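PDB 4ZXH: Abbfa_003403 from Acinetobacter baumannii, which acts as a four-domain nonribosomal peptide synthetase, with condensation, adenylation, carrier and thioesterase domains, and probably builds an amide-bonded product on its phosphopantetheine arm. Local coordinates for residues 489-494 with 507-512; 647-652 with 682-687; 659-664 with 710-715. One frame throughout, in Å; residues are numbered along the deposited sequence.

Interaction 1: residues 489-494 with 507-512; sequences KQIDER and VSYREL
R494 and I491, one turn apart on a helix, press on Y509, the first residue of the next helix, and apolar packing carries the contact. The main piece is a CH-pi contact: R494 CB stands over one face of the Y509 ring, 3.8 Å from its centroid and offset toward the rim. With chi1 at -66° the arginine CG lies beside the backbone N, and the bends at chi2 and chi3 curl the chain past the ring, where R494 CG is 4.0 Å from Y509 CE2. The guanidinium stands nearly perpendicular to the ring, their planes 82° apart, with Y509 CE2 at its edge. I491 meets Y509 at a ring carbon and at the backbone carbonyl: I491 CG1 lies 4.1 Å from Y509 CD1, while I491 CG2 comes 3.6 Å from Y509 O. At the far end of the isoleucine, I491 CD1 just meets L512 CG at 4.5 Å.

Polar bonding does not bridge the two segments; within 507-512, S508 and E511 form a capping box. E511 N donates to S508 OG at 3.2 Å, and S508 N returns a nearly straight bond to E511 OE1 at 2.9 Å. They cap the helix start that presents Y509 to its partner. The phenol OH of Y509 hydrogen-bonds to G686 O.

In the adenylation domain the contact lies where helix 483-494 gives way, through strands 498-501 and 507-508, to helix 509-525. R510 is tied to D496 in the intervening turn, D492 to R613, and Y509 and L512 also pack on strand 498-501 and on L682.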
loop_
_atom_site.group_PDB
_atom_site.type_symbol
_atom_site.label_atom_id
_atom_site.label_comp_id
_atom_site.label_asym_id
_atom_site.label_seq_id
_atom_site.Cartn_x
_atom_site.Cartn_y
_atom_site.Cartn_z
ATOM N N LYS A 489 -34.950 -45.682 7.221
ATOM C CA LYS A 489 -34.376 -46.411 8.348
ATOM C C LYS A 489 -34.467 -45.574 9.625
ATOM O O LYS A 489 -34.908 -46.063 10.670
ATOM C CB LYS A 489 -32.917 -46.795 8.071
ATOM C CG LYS A 489 -32.257 -47.637 9.173
ATOM N N GLN A 490 -34.072 -44.308 9.528
ATOM C CA GLN A 490 -34.148 -43.399 10.668
ATOM C C GLN A 490 -35.580 -43.197 11.160
ATOM O O GLN A 490 -35.819 -43.106 12.359
ATOM C CB GLN A 490 -33.517 -42.049 10.324
ATOM C CG GLN A 490 -32.020 -42.139 10.056
ATOM C CD GLN A 490 -31.265 -42.851 11.170
ATOM O OE1 GLN A 490 -31.531 -42.645 12.360
ATOM N NE2 GLN A 490 -30.344 -43.725 10.783
ATOM N N ILE A 491 -36.535 -43.135 10.245
ATOM C CA ILE A 491 -37.939 -43.079 10.647
ATOM C C ILE A 491 -38.371 -44.343 11.414
ATOM O O ILE A 491 -38.956 -44.248 12.494
ATOM C CB ILE A 491 -38.851 -42.872 9.428
ATOM C CG1 ILE A 491 -38.667 -41.448 8.889
ATOM C CG2 ILE A 491 -40.289 -43.107 9.802
ATOM C CD1 ILE A 491 -39.469 -41.144 7.656
ATOM N N ASP A 492 -38.059 -45.519 10.875
ATOM C CA ASP A 492 -38.450 -46.783 11.510
ATOM C C ASP A 492 -37.778 -46.977 12.866
ATOM O O ASP A 492 -38.359 -47.569 13.773
ATOM C CB ASP A 492 -38.127 -47.971 10.595
ATOM C CG ASP A 492 -38.967 -47.977 9.313
ATOM O OD1 ASP A 492 -40.087 -47.409 9.317
ATOM O OD2 ASP A 492 -38.502 -48.547 8.298
ATOM N N GLU A 493 -36.556 -46.465 13.000
ATOM C CA GLU A 493 -35.776 -46.636 14.226
ATOM C C GLU A 493 -36.029 -45.549 15.268
ATOM O O GLU A 493 -36.225 -45.850 16.447
ATOM C CB GLU A 493 -34.280 -46.680 13.903
ATOM C CG GLU A 493 -33.840 -47.943 13.198
ATOM C CD GLU A 493 -32.352 -47.962 12.909
ATOM O OE1 GLU A 493 -31.668 -46.956 13.213
ATOM O OE2 GLU A 493 -31.866 -48.983 12.379
ATOM N N ARG A 494 -36.013 -44.291 14.841
ATOM C CA ARG A 494 -36.150 -43.176 15.779
ATOM C C ARG A 494 -37.565 -43.046 16.358
ATOM O O ARG A 494 -37.752 -42.420 17.401
ATOM C CB ARG A 494 -35.736 -41.865 15.106
ATOM C CG ARG A 494 -34.250 -41.805 14.753
ATOM C CD ARG A 494 -33.399 -41.896 16.010
ATOM N NE ARG A 494 -33.581 -40.722 16.860
ATOM C CZ ARG A 494 -33.329 -40.696 18.164
ATOM N NH1 ARG A 494 -32.876 -41.783 18.781
ATOM N NH2 ARG A 494 -33.529 -39.578 18.849
ATOM N N VAL A 507 -42.533 -32.037 15.421
ATOM C CA VAL A 507 -42.896 -33.209 14.623
ATOM C C VAL A 507 -41.977 -34.389 14.904
ATOM O O VAL A 507 -40.772 -34.270 14.738
ATOM C CB VAL A 507 -42.813 -32.922 13.109
ATOM C CG1 VAL A 507 -43.125 -34.174 12.314
ATOM C CG2 VAL A 507 -43.737 -31.793 12.719
ATOM N N SER A 508 -42.532 -35.530 15.303
ATOM C CA SER A 508 -41.712 -36.719 15.523
ATOM C C SER A 508 -41.301 -37.388 14.201
ATOM O O SER A 508 -41.848 -37.074 13.144
ATOM C CB SER A 508 -42.461 -37.725 16.389
ATOM O OG SER A 508 -43.540 -38.290 15.670
ATOM N N TYR A 509 -40.353 -38.320 14.267
ATOM C CA TYR A 509 -39.949 -39.071 13.082
ATOM C C TYR A 509 -41.087 -39.911 12.474
ATOM O O TYR A 509 -41.235 -39.978 11.254
ATOM C CB TYR A 509 -38.767 -39.976 13.412
ATOM C CG TYR A 509 -37.425 -39.338 13.149
ATOM C CD1 TYR A 509 -36.848 -39.406 11.890
ATOM C CD2 TYR A 509 -36.728 -38.678 14.164
ATOM C CE1 TYR A 509 -35.629 -38.830 11.633
ATOM C CE2 TYR A 509 -35.501 -38.094 13.923
ATOM C CZ TYR A 509 -34.953 -38.172 12.648
ATOM O OH TYR A 509 -33.725 -37.594 12.372
ATOM N N ARG A 510 -41.875 -40.558 13.322
ATOM C CA ARG A 510 -43.034 -41.300 12.854
ATOM C C ARG A 510 -43.962 -40.350 12.097
ATOM O O ARG A 510 -44.446 -40.657 11.004
ATOM C CB ARG A 510 -43.764 -41.949 14.032
ATOM C CG ARG A 510 -44.885 -42.888 13.654
ATOM C CD ARG A 510 -45.667 -43.332 14.893
ATOM N NE ARG A 510 -44.811 -43.838 15.965
ATOM C CZ ARG A 510 -44.301 -45.068 15.998
ATOM N NH1 ARG A 510 -44.545 -45.917 15.007
ATOM N NH2 ARG A 510 -43.538 -45.453 17.014
ATOM N N GLU A 511 -44.189 -39.182 12.690
ATOM C CA GLU A 511 -45.080 -38.186 12.115
ATOM C C GLU A 511 -44.536 -37.666 10.791
ATOM O O GLU A 511 -45.295 -37.361 9.877
ATOM C CB GLU A 511 -45.291 -37.027 13.099
ATOM C CG GLU A 511 -46.303 -37.334 14.182
ATOM C CD GLU A 511 -46.401 -36.257 15.255
ATOM O OE1 GLU A 511 -45.434 -35.471 15.424
ATOM O OE2 GLU A 511 -47.458 -36.202 15.927
ATOM N N LEU A 512 -43.216 -37.550 10.704
ATOM C CA LEU A 512 -42.559 -37.100 9.485
ATOM C C LEU A 512 -42.820 -38.078 8.350
ATOM O O LEU A 512 -43.128 -37.669 7.230
ATOM C CB LEU A 512 -41.054 -36.954 9.710
ATOM C CG LEU A 512 -40.160 -36.795 8.473
ATOM C CD1 LEU A 512 -40.472 -35.522 7.717
ATOM C CD2 LEU A 512 -38.686 -36.837 8.863
#

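Interaction 2: residues 647-652 with 682-687; sequences FLLSMN and LMYGGV
The carboxamide of N652 lies nearly parallel to the Y684 ring, planes 12° apart, in an offset stack. N652 OD1 is over the face, 3.3 Å above the ring plane toward its rim and 3.4 Å from Y684 CE2, while CG and ND2 sit against the CZ-OH end. What lays the amide there is the first torsion of N652: CG is anti to the backbone N (chi1 -176°), and chi2 of 66° then turns the group parallel to the tyrosine, which comes from the opposite direction. OD1 also accepts from V657 N, a bond that would hold the amide in this rotation. ND2 is close to the phenol OH, but the angle is poor for a hydrogen bond.

Beside this stack, M683 extends to its sulfur and bends at its last torsion, bringing the terminal methyl round to the helix. M683 SD touches L648 CD1 at 3.7 Å, and M683 CE reaches L649 CD2 at 4.0 Å. L649 crosses the tyrosine at about a right angle, its CD2 3.6 Å from Y684 OH.

Helix 641-655 of the adenylation domain thus meets the loop leading into strand 687-690 of the central sheet, with L483 and M486 of helix 483-494 packed alongside. Between 647-652 and 682-687 the contact rests on apolar and stacking contacts, while N652 OD1 takes its hydrogen bond from V657 N.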
loop_
_atom_site.group_PDB
_atom_site.type_symbol
_atom_site.label_atom_id
_atom_site.label_comp_id
_atom_site.label_asym_id
_atom_site.label_seq_id
_atom_site.Cartn_x
_atom_site.Cartn_y
_atom_site.Cartn_z
ATOM N N PHE A 647 -22.614 -35.724 -2.015
ATOM C CA PHE A 647 -22.345 -34.543 -1.217
ATOM C C PHE A 647 -22.618 -34.773 0.267
ATOM O O PHE A 647 -21.756 -34.539 1.104
ATOM C CB PHE A 647 -23.181 -33.372 -1.724
ATOM C CG PHE A 647 -23.288 -32.232 -0.747
ATOM C CD1 PHE A 647 -22.201 -31.408 -0.500
ATOM C CD2 PHE A 647 -24.482 -31.977 -0.087
ATOM C CE1 PHE A 647 -22.302 -30.361 0.384
ATOM C CE2 PHE A 647 -24.586 -30.932 0.804
ATOM C CZ PHE A 647 -23.495 -30.131 1.045
ATOM N N LEU A 648 -23.826 -35.227 0.573
ATOM C CA LEU A 648 -24.270 -35.418 1.946
ATOM C C LEU A 648 -23.370 -36.366 2.713
ATOM O O LEU A 648 -22.969 -36.059 3.839
ATOM C CB LEU A 648 -25.715 -35.931 1.967
ATOM C CG LEU A 648 -26.701 -34.816 1.611
ATOM C CD1 LEU A 648 -28.102 -35.342 1.384
ATOM C CD2 LEU A 648 -26.679 -33.774 2.712
ATOM N N LEU A 649 -23.043 -37.505 2.107
ATOM C CA LEU A 649 -22.164 -38.479 2.757
ATOM C C LEU A 649 -20.767 -37.911 2.982
ATOM O O LEU A 649 -20.150 -38.141 4.021
ATOM C CB LEU A 649 -22.072 -39.765 1.936
ATOM C CG LEU A 649 -23.317 -40.653 1.906
ATOM C CD1 LEU A 649 -23.034 -41.904 1.111
ATOM C CD2 LEU A 649 -23.755 -40.996 3.323
ATOM N N SER A 650 -20.276 -37.167 1.998
ATOM C CA SER A 650 -18.963 -36.541 2.077
ATOM C C SER A 650 -18.945 -35.555 3.236
ATOM O O SER A 650 -17.979 -35.466 3.994
ATOM C CB SER A 650 -18.632 -35.824 0.767
ATOM O OG SER A 650 -17.237 -35.714 0.551
ATOM N N MET A 651 -20.038 -34.823 3.373
ATOM C CA MET A 651 -20.142 -33.826 4.417
ATOM C C MET A 651 -20.191 -34.501 5.773
ATOM O O MET A 651 -19.619 -33.996 6.747
ATOM C CB MET A 651 -21.369 -32.942 4.190
ATOM C CG MET A 651 -21.059 -31.759 3.278
ATOM S SD MET A 651 -19.755 -30.653 3.930
ATOM C CE MET A 651 -18.775 -30.517 2.477
ATOM N N ASN A 652 -20.836 -35.664 5.835
ATOM C CA ASN A 652 -20.922 -36.365 7.103
ATOM C C ASN A 652 -19.572 -36.812 7.643
ATOM O O ASN A 652 -19.414 -36.902 8.854
ATOM C CB ASN A 652 -21.832 -37.576 7.007
ATOM C CG ASN A 652 -21.995 -38.263 8.345
ATOM O OD1 ASN A 652 -22.569 -37.684 9.272
ATOM N ND2 ASN A 652 -21.464 -39.487 8.470
ATOM N N LEU A 682 -31.534 -35.648 9.465
ATOM C CA LEU A 682 -32.566 -36.664 9.283
ATOM C C LEU A 682 -31.967 -37.995 8.822
ATOM O O LEU A 682 -32.485 -39.055 9.146
ATOM C CB LEU A 682 -33.608 -36.199 8.287
ATOM C CG LEU A 682 -34.393 -34.956 8.660
ATOM C CD1 LEU A 682 -35.335 -34.616 7.519
ATOM C CD2 LEU A 682 -35.161 -35.171 9.950
ATOM N N MET A 683 -30.870 -37.939 8.072
ATOM C CA MET A 683 -30.147 -39.154 7.698
ATOM C C MET A 683 -29.572 -39.915 8.911
ATOM O O MET A 683 -29.241 -41.106 8.805
ATOM C CB MET A 683 -29.010 -38.820 6.721
ATOM C CG MET A 683 -29.444 -38.408 5.315
ATOM S SD MET A 683 -28.149 -37.531 4.382
ATOM C CE MET A 683 -26.739 -38.614 4.571
ATOM N N TYR A 684 -29.448 -39.254 10.059
ATOM C CA TYR A 684 -28.750 -39.897 11.172
ATOM C C TYR A 684 -29.511 -39.923 12.503
ATOM O O TYR A 684 -29.016 -40.482 13.490
ATOM C CB TYR A 684 -27.374 -39.235 11.346
ATOM C CG TYR A 684 -26.495 -39.480 10.140
ATOM C CD1 TYR A 684 -25.890 -40.721 9.947
ATOM C CD2 TYR A 684 -26.310 -38.499 9.167
ATOM C CE1 TYR A 684 -25.106 -40.984 8.840
ATOM C CE2 TYR A 684 -25.514 -38.753 8.043
ATOM C CZ TYR A 684 -24.920 -40.006 7.897
ATOM O OH TYR A 684 -24.139 -40.295 6.807
ATOM N N GLY A 685 -30.714 -39.348 12.526
ATOM C CA GLY A 685 -31.582 -39.455 13.688
ATOM C C GLY A 685 -31.636 -38.213 14.561
ATOM O O GLY A 685 -32.308 -38.195 15.604
ATOM N N GLY A 686 -30.927 -37.172 14.133
ATOM C CA GLY A 686 -30.900 -35.904 14.843
ATOM C C GLY A 686 -32.107 -35.012 14.586
ATOM O O GLY A 686 -33.102 -35.454 14.020
ATOM N N VAL A 687 -32.012 -33.753 15.004
ATOM C CA VAL A 687 -33.122 -32.810 14.909
ATOM C C VAL A 687 -32.849 -31.624 13.976
ATOM O O VAL A 687 -31.798 -30.979 14.050
ATOM C CB VAL A 687 -33.483 -32.257 16.300
ATOM C CG1 VAL A 687 -34.551 -31.187 16.181
ATOM C CG2 VAL A 687 -33.937 -33.377 17.209
#

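Interaction 3: residues 659-664 with 710-715; sequences TETQLL and SINVLQ
Strands 662-664 and 713-715 run side by side as parallel neighbours in the central sheet of the adenylation domain, part of the alpha/beta architecture of the ANL family. The strand axes approach to 5.0 Å at 23°.

Backbone bonds set the register. N712 N gives Q662 O a nearly straight bond of 2.8 Å, lying in the carbonyl plane, and V713 N adds a weak one to the same oxygen. One step on, L664 N donates to V713 O at 3.1 Å, and L663 CA makes a CA-H...O contact with that oxygen. The modelled amide of N712 also points OD1 at Q662 N, but so closely that the length is doubtful.

Apolar packing covers both faces. On one, L663 CD1 meets V713 CG1 at 3.7 Å, with T661 CG2 close to V713 CG2 farther back. On the other, L714, its CG anti to the backbone N (chi1 180°), lies alongside L664 and points the same way; L664 CB also rests on I711, and both side chains touch L706 of helix 699-709. V713 and L714 in turn pack on strand 735-740. The methyl L714 CD1 sits 3.9 Å from L664 CB and 3.4 Å from L664 O.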
loop_
_atom_site.group_PDB
_atom_site.type_symbol
_atom_site.label_atom_id
_atom_site.label_comp_id
_atom_site.label_asym_id
_atom_site.label_seq_id
_atom_site.Cartn_x
_atom_site.Cartn_y
_atom_site.Cartn_z
ATOM N N THR A 659 -27.294 -38.763 16.685
ATOM C CA THR A 659 -28.627 -38.601 17.245
ATOM C C THR A 659 -28.754 -37.290 18.015
ATOM O O THR A 659 -29.815 -36.657 18.023
ATOM C CB THR A 659 -28.963 -39.789 18.144
ATOM O OG1 THR A 659 -29.212 -40.928 17.315
ATOM C CG2 THR A 659 -30.190 -39.512 18.995
ATOM N N GLU A 660 -27.654 -36.867 18.632
ATOM C CA GLU A 660 -27.660 -35.665 19.458
ATOM C C GLU A 660 -27.511 -34.378 18.643
ATOM O O GLU A 660 -27.501 -33.278 19.197
ATOM C CB GLU A 660 -26.556 -35.764 20.505
ATOM C CG GLU A 660 -26.795 -36.888 21.497
ATOM C CD GLU A 660 -25.546 -37.282 22.259
ATOM O OE1 GLU A 660 -25.462 -36.978 23.469
ATOM O OE2 GLU A 660 -24.645 -37.892 21.645
ATOM N N THR A 661 -27.412 -34.516 17.326
ATOM C CA THR A 661 -27.221 -33.355 16.458
ATOM C C THR A 661 -28.454 -32.472 16.418
ATOM O O THR A 661 -29.547 -32.937 16.103
ATOM C CB THR A 661 -26.887 -33.752 15.010
ATOM O OG1 THR A 661 -25.662 -34.494 14.973
ATOM C CG2 THR A 661 -26.730 -32.512 14.176
ATOM N N GLN A 662 -28.275 -31.194 16.729
ATOM C CA GLN A 662 -29.356 -30.238 16.586
ATOM C C GLN A 662 -28.911 -29.074 15.709
ATOM O O GLN A 662 -28.141 -28.211 16.124
ATOM C CB GLN A 662 -29.837 -29.762 17.956
ATOM C CG GLN A 662 -30.580 -30.855 18.701
ATOM C CD GLN A 662 -31.314 -30.359 19.926
ATOM O OE1 GLN A 662 -30.877 -29.425 20.595
ATOM N NE2 GLN A 662 -32.450 -30.979 20.220
ATOM N N LEU A 663 -29.422 -29.063 14.485
ATOM C CA LEU A 663 -28.989 -28.116 13.471
ATOM C C LEU A 663 -30.010 -27.014 13.268
ATOM O O LEU A 663 -31.200 -27.290 13.099
ATOM C CB LEU A 663 -28.742 -28.845 12.146
ATOM C CG LEU A 663 -27.960 -28.124 11.046
ATOM C CD1 LEU A 663 -27.266 -29.165 10.232
ATOM C CD2 LEU A 663 -28.862 -27.269 10.149
ATOM N N LEU A 664 -29.546 -25.766 13.271
ATOM C CA LEU A 664 -30.436 -24.644 13.014
ATOM C C LEU A 664 -30.411 -24.261 11.543
ATOM O O LEU A 664 -29.461 -23.630 11.072
ATOM C CB LEU A 664 -30.065 -23.440 13.865
ATOM C CG LEU A 664 -31.062 -22.288 13.751
ATOM C CD1 LEU A 664 -32.418 -22.712 14.295
ATOM C CD2 LEU A 664 -30.555 -21.037 14.469
ATOM N N SER A 710 -30.482 -24.931 22.201
ATOM C CA SER A 710 -29.273 -25.770 22.341
ATOM C C SER A 710 -28.659 -26.305 21.024
ATOM O O SER A 710 -28.290 -27.482 20.932
ATOM C CB SER A 710 -29.568 -26.963 23.258
ATOM O OG SER A 710 -29.715 -26.563 24.611
ATOM N N ILE A 711 -28.533 -25.430 20.028
ATOM C CA ILE A 711 -28.005 -25.768 18.704
ATOM C C ILE A 711 -26.533 -26.195 18.713
ATOM O O ILE A 711 -25.734 -25.640 19.472
ATOM C CB ILE A 711 -28.175 -24.558 17.768
ATOM C CG1 ILE A 711 -29.662 -24.261 17.572
ATOM C CG2 ILE A 711 -27.477 -24.760 16.445
ATOM C CD1 ILE A 711 -30.467 -25.457 17.100
ATOM N N ASN A 712 -26.167 -27.168 17.873
ATOM C CA ASN A 712 -24.763 -27.578 17.773
ATOM C C ASN A 712 -24.215 -27.712 16.331
ATOM O O ASN A 712 -23.088 -28.176 16.119
ATOM C CB ASN A 712 -24.543 -28.889 18.550
ATOM C CG ASN A 712 -25.202 -30.084 17.902
ATOM O OD1 ASN A 712 -26.091 -29.941 17.069
ATOM N ND2 ASN A 712 -24.782 -31.279 18.304
ATOM N N VAL A 713 -25.002 -27.303 15.342
ATOM C CA VAL A 713 -24.487 -27.108 13.980
ATOM C C VAL A 713 -25.193 -25.894 13.381
ATOM O O VAL A 713 -26.418 -25.779 13.456
ATOM C CB VAL A 713 -24.710 -28.338 13.042
ATOM C CG1 VAL A 713 -24.031 -28.110 11.684
ATOM C CG2 VAL A 713 -24.211 -29.634 13.664
ATOM N N LEU A 714 -24.430 -24.979 12.799
ATOM C CA LEU A 714 -25.031 -23.819 12.149
ATOM C C LEU A 714 -24.273 -23.502 10.875
ATOM O O LEU A 714 -23.056 -23.324 10.903
ATOM C CB LEU A 714 -25.032 -22.601 13.084
ATOM C CG LEU A 714 -25.629 -21.293 12.546
ATOM C CD1 LEU A 714 -27.092 -21.454 12.258
ATOM C CD2 LEU A 714 -25.441 -20.157 13.525
ATOM N N GLN A 715 -24.985 -23.447 9.754
ATOM C CA GLN A 715 -24.372 -23.021 8.498
ATOM C C GLN A 715 -25.037 -21.732 8.009
ATOM O O GLN A 715 -26.255 -21.567 8.105
ATOM C CB GLN A 715 -24.452 -24.137 7.450
ATOM C CG GLN A 715 -24.788 -23.665 6.064
ATOM C CD GLN A 715 -24.583 -24.713 4.973
ATOM O OE1 GLN A 715 -23.546 -25.369 4.888
ATOM N NE2 GLN A 715 -25.630 -24.920 4.175
#

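From the N terminus, interaction 1 comes first: it closes the short loop between helices 483-494 and 509-525, taking in strand 498-501, before the other contacts begin. Interactions 2 and 3 cross, since their segments alternate: 647-652, 659-664, 682-687, 710-715. Interaction 2 closes a loop of 29 residues holding strand 662-665 and helix 674-679; interaction 3 closes one of 45 residues holding strand 687-690 and helix 699-709, which brings the chain to strand 713-716, on the far side of strand 662-665. The contacts also touch. Q490 and R494 pack on the 682-687 loop, joining interactions 1 and 2, while V687 pairs with T661 and L663, joining 2 and 3, so helices 483-494 and 641-655 are tied to one sheet.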